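Local coordinates for protein borrelidin polyketide synthase, type I (Streptomyces parvulus, PDB 6OBT) that probably dehydrates beta-hydroxyacyl intermediates to alpha,beta-unsaturated ones as a dehydratase domain of the borrelidin polyketide synthase, at residues 222-225 and 226-229; 284-287 and 288-292. One frame throughout, in Å; residues are numbered along the deposited sequence.

Contact 1 (222-225 and 226-229); sequences DAYG and LHPG
Tyr224 and His227 form an edge-to-face aromatic pair across a tight bend of the chain. The imidazole turns its edge toward the phenol face. The ring centroids are 5.0 Å apart and the planes meet at 55°. His227 CD2 makes the nearest approach, 3.9 Å from Tyr224 CD2.

Apolar packing adds a second touch. Pro228 CD lies 3.5 Å from Tyr224 CD1, and the two side chains cross at about a right angle. The same CD also sits over one face of the His227 ring, toward its rim. The imidazole is thus packed by both Tyr224 and Pro228.

The polar part is a helix cap. His227 is the N-cap residue, and its ND1 accepts from Gly229 N at 3.1 Å, with an N-H...N angle of 159°. A chi1 of -167°, with CG turned away from the backbone N, carries ND1 forward to this first-turn amide. His227, Pro228 and Gly229 open the HPxxxD sequence of polyketide synthase dehydratases, whose aspartate is catalytic in relatives.

Helix 83-97 lies alongside: the Glu88 carboxylate takes Gly225 N and Leu226 N, and Val85 touches Pro228. Trp69, Phe44 and His42 bring further rings to the bend that leads into helix 228-236.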
loop_
_atom_site.group_PDB
_atom_site.type_symbol
_atom_site.label_atom_id
_atom_site.label_comp_id
_atom_site.label_asym_id
_atom_site.label_seq_id
_atom_site.Cartn_x
_atom_site.Cartn_y
_atom_site.Cartn_z
ATOM N N ASP A 222 -2.058 -18.923 -15.192
ATOM C CA ASP A 222 -3.315 -18.308 -14.778
ATOM C C ASP A 222 -3.112 -16.884 -14.266
ATOM O O ASP A 222 -3.926 -15.998 -14.551
ATOM C CB ASP A 222 -3.993 -19.171 -13.714
ATOM C CG ASP A 222 -4.846 -20.265 -14.316
ATOM O OD1 ASP A 222 -5.262 -20.121 -15.483
ATOM O OD2 ASP A 222 -5.100 -21.272 -13.624
ATOM N N ALA A 223 -2.037 -16.635 -13.517
ATOM C CA ALA A 223 -1.892 -15.345 -12.849
ATOM C C ALA A 223 -0.960 -14.396 -13.597
ATOM O O ALA A 223 -0.366 -13.501 -12.984
ATOM C CB ALA A 223 -1.416 -15.542 -11.410
ATOM N N TYR A 224 -0.833 -14.564 -14.907
ATOM C CA TYR A 224 -0.002 -13.705 -15.734
ATOM C C TYR A 224 -0.809 -13.220 -16.929
ATOM O O TYR A 224 -1.792 -13.842 -17.332
ATOM C CB TYR A 224 1.252 -14.446 -16.206
ATOM C CG TYR A 224 2.127 -14.890 -15.064
ATOM C CD1 TYR A 224 3.089 -14.040 -14.545
ATOM C CD2 TYR A 224 2.006 -16.164 -14.517
ATOM C CE1 TYR A 224 3.897 -14.423 -13.499
ATOM C CE2 TYR A 224 2.827 -16.569 -13.461
ATOM C CZ TYR A 224 3.768 -15.687 -12.959
ATOM O OH TYR A 224 4.590 -16.057 -11.907
ATOM N N GLY A 225 -0.399 -12.082 -17.479
ATOM C CA GLY A 225 -0.952 -11.637 -18.736
ATOM C C GLY A 225 -0.287 -12.476 -19.819
ATOM O O GLY A 225 -0.946 -13.276 -20.497
ATOM N N LEU A 226 1.029 -12.315 -19.951
ATOM C CA LEU A 226 1.880 -13.176 -20.774
ATOM C C LEU A 226 3.012 -13.694 -19.907
ATOM O O LEU A 226 3.835 -12.902 -19.424
ATOM C CB LEU A 226 2.434 -12.425 -21.989
ATOM C CG LEU A 226 3.313 -13.250 -22.941
ATOM C CD1 LEU A 226 2.495 -14.392 -23.532
ATOM C CD2 LEU A 226 3.882 -12.382 -24.041
ATOM N N HIS A 227 3.053 -15.014 -19.695
ATOM C CA HIS A 227 4.045 -15.601 -18.795
ATOM C C HIS A 227 5.448 -15.089 -19.125
ATOM O O HIS A 227 5.852 -15.115 -20.302
ATOM C CB HIS A 227 4.034 -17.128 -18.898
ATOM C CG HIS A 227 4.782 -17.820 -17.802
ATOM N ND1 HIS A 227 6.157 -17.943 -17.799
ATOM C CD2 HIS A 227 4.345 -18.432 -16.674
ATOM C CE1 HIS A 227 6.535 -18.591 -16.709
ATOM N NE2 HIS A 227 5.454 -18.901 -16.009
ATOM N N PRO A 228 6.227 -14.656 -18.125
ATOM C CA PRO A 228 7.567 -14.102 -18.409
ATOM C C PRO A 228 8.475 -14.989 -19.243
ATOM O O PRO A 228 9.288 -14.467 -20.020
ATOM C CB PRO A 228 8.137 -13.873 -17.001
ATOM C CG PRO A 228 6.919 -13.522 -16.191
ATOM C CD PRO A 228 5.807 -14.396 -16.732
ATOM N N GLY A 229 8.398 -16.311 -19.086
ATOM C CA GLY A 229 9.305 -17.166 -19.837
ATOM C C GLY A 229 8.991 -17.162 -21.316
ATOM O O GLY A 229 9.894 -17.274 -22.157
#

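Contact 2 (284-287 and 288-292); sequences AWDE and SGLPV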
loop_
_atom_site.group_PDB
_atom_site.type_symbol
_atom_site.label_atom_id
_atom_site.label_comp_id
_atom_site.label_asym_id
_atom_site.label_seq_id
_atom_site.Cartn_x
_atom_site.Cartn_y
_atom_site.Cartn_z
ATOM N N ALA A 284 3.136 -10.774 -32.345
ATOM C CA ALA A 284 2.908 -12.161 -31.964
ATOM C C ALA A 284 1.429 -12.506 -32.055
ATOM O O ALA A 284 0.572 -11.707 -31.673
ATOM C CB ALA A 284 3.403 -12.444 -30.556
ATOM N N TRP A 285 1.141 -13.705 -32.572
ATOM C CA TRP A 285 -0.206 -14.261 -32.664
ATOM C C TRP A 285 -0.236 -15.594 -31.923
ATOM O O TRP A 285 0.811 -16.190 -31.657
ATOM C CB TRP A 285 -0.637 -14.475 -34.128
ATOM C CG TRP A 285 -0.614 -13.236 -34.984
ATOM C CD1 TRP A 285 -1.672 -12.437 -35.282
ATOM C CD2 TRP A 285 0.521 -12.659 -35.649
ATOM N NE1 TRP A 285 -1.276 -11.397 -36.091
ATOM C CE2 TRP A 285 0.071 -11.503 -36.317
ATOM C CE3 TRP A 285 1.875 -13.004 -35.736
ATOM C CZ2 TRP A 285 0.918 -10.702 -37.086
ATOM C CZ3 TRP A 285 2.719 -12.195 -36.488
ATOM C CH2 TRP A 285 2.233 -11.069 -37.166
ATOM N N ASP A 286 -1.433 -16.076 -31.579
ATOM C CA ASP A 286 -1.503 -17.439 -31.059
ATOM C C ASP A 286 -1.514 -18.458 -32.209
ATOM O O ASP A 286 -1.437 -18.110 -33.390
ATOM C CB ASP A 286 -2.710 -17.611 -30.136
ATOM C CG ASP A 286 -4.047 -17.474 -30.849
ATOM O OD1 ASP A 286 -4.101 -17.369 -32.092
ATOM O OD2 ASP A 286 -5.073 -17.445 -30.130
ATOM N N GLU A 287 -1.629 -19.741 -31.847
ATOM C CA GLU A 287 -1.566 -20.822 -32.826
ATOM C C GLU A 287 -2.687 -20.740 -33.859
ATOM O O GLU A 287 -2.586 -21.373 -34.914
ATOM C CB GLU A 287 -1.618 -22.175 -32.112
ATOM C CG GLU A 287 -0.280 -22.654 -31.579
ATOM C CD GLU A 287 -0.251 -24.148 -31.322
ATOM O OE1 GLU A 287 -1.212 -24.842 -31.716
ATOM O OE2 GLU A 287 0.736 -24.632 -30.724
ATOM N N SER A 288 -3.740 -19.972 -33.589
ATOM C CA SER A 288 -4.845 -19.806 -34.518
ATOM C C SER A 288 -4.806 -18.466 -35.239
ATOM O O SER A 288 -5.780 -18.104 -35.908
ATOM C CB SER A 288 -6.173 -19.969 -33.778
ATOM O OG SER A 288 -6.168 -19.202 -32.590
ATOM N N GLY A 289 -3.725 -17.710 -35.091
ATOM C CA GLY A 289 -3.576 -16.450 -35.781
ATOM C C GLY A 289 -4.242 -15.277 -35.106
ATOM O O GLY A 289 -4.294 -14.191 -35.693
ATOM N N LEU A 290 -4.765 -15.456 -33.919
ATOM C CA LEU A 290 -5.380 -14.301 -33.283
ATOM C C LEU A 290 -4.304 -13.456 -32.611
ATOM O O LEU A 290 -3.338 -14.001 -32.081
ATOM C CB LEU A 290 -6.403 -14.744 -32.259
ATOM C CG LEU A 290 -7.623 -15.448 -32.843
ATOM C CD1 LEU A 290 -8.649 -15.637 -31.744
ATOM C CD2 LEU A 290 -8.208 -14.677 -34.043
ATOM N N PRO A 291 -4.429 -12.129 -32.638
ATOM C CA PRO A 291 -3.351 -11.287 -32.112
ATOM C C PRO A 291 -3.168 -11.511 -30.614
ATOM O O PRO A 291 -4.122 -11.815 -29.891
ATOM C CB PRO A 291 -3.840 -9.864 -32.423
ATOM C CG PRO A 291 -4.772 -10.033 -33.555
ATOM C CD PRO A 291 -5.471 -11.332 -33.306
ATOM N N VAL A 292 -1.911 -11.418 -30.164
ATOM C CA VAL A 292 -1.566 -11.575 -28.749
ATOM C C VAL A 292 -0.738 -10.380 -28.285
ATOM O O VAL A 292 -1.029 -9.775 -27.248
ATOM C CB VAL A 292 -0.795 -12.888 -28.478
ATOM C CG1 VAL A 292 -0.384 -12.986 -26.972
ATOM C CG2 VAL A 292 -1.596 -14.115 -28.900
#
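Asp286 and Leu290 meet at the mouth of a tight turn, their side chains side by side and pointing the same way. The backbone bonds come first. Asp286 N gives to Leu290 O at 2.9 Å. Gly289 N gives to Asp286 O, also at 2.9 Å. Further back, Val292 N gives to Ala284 O.

The Asp286 carboxylate does the side-chain work. Its OD1 accepts from Leu290 N at 2.7 Å and from the Ser288 hydroxyl OG at 2.8 Å. These donors arrive from opposite faces of the carboxylate plane, so OD1 is gripped from both sides. A weak bond from Ser288 N to the same oxygen closes an Asx turn. Asp286 CG sits between the backbone N and the carbonyl carbon (chi1 66°), which folds the group back over the turn.

This is a 3:5 beta hairpin. A type I turn runs from Asp286 to Gly289, and a G1 beta bulge follows at Gly289 and Leu290. Gly289 has a positive phi (83°), where a side chain would press on the preceding carbonyl. Strands 281-286 and 291-301 are antiparallel, with Trp285 and Pro291 as a non-hydrogen-bonded pair.

Trp285 also meets two carbonyl oxygens. Its CA makes a CA-H...O contact with Leu290 O at 3.2 Å, and its CD1 lies 3.2 Å from Gly289 O. The apolar contact is Trp285 CD1 with Pro291 CG, at 4.3 Å, while NE1 gives its hydrogen bond to Glu163 O. Val292 CG2 packs 3.3 Å from Asp286 N, beside the Trp285 carbonyl carbon. The CB of Glu287 points away from the returning chain, and its OE2 is hydrogen-bonded to Ser270 OG.

How the contacts relate
Contact 1 comes first along the chain. It rounds off the loop after strand 208-214 and starts helix 228-236. The chain then runs through strands 254-263 and 270-276 before contact 2 turns strand 281-286 back into strand 291-301. The two contacts are in series and neither encloses the other. Each is a local bend, and the residue ranges do not touch: their nearest atoms are about 5 Å apart and their centres about 16 Å. Contact 1 ties the entry of a helix to helix 83-97. Contact 2 joins two neighbouring strands. Both probably belong to the second half of the double hotdog fold of these dehydratases.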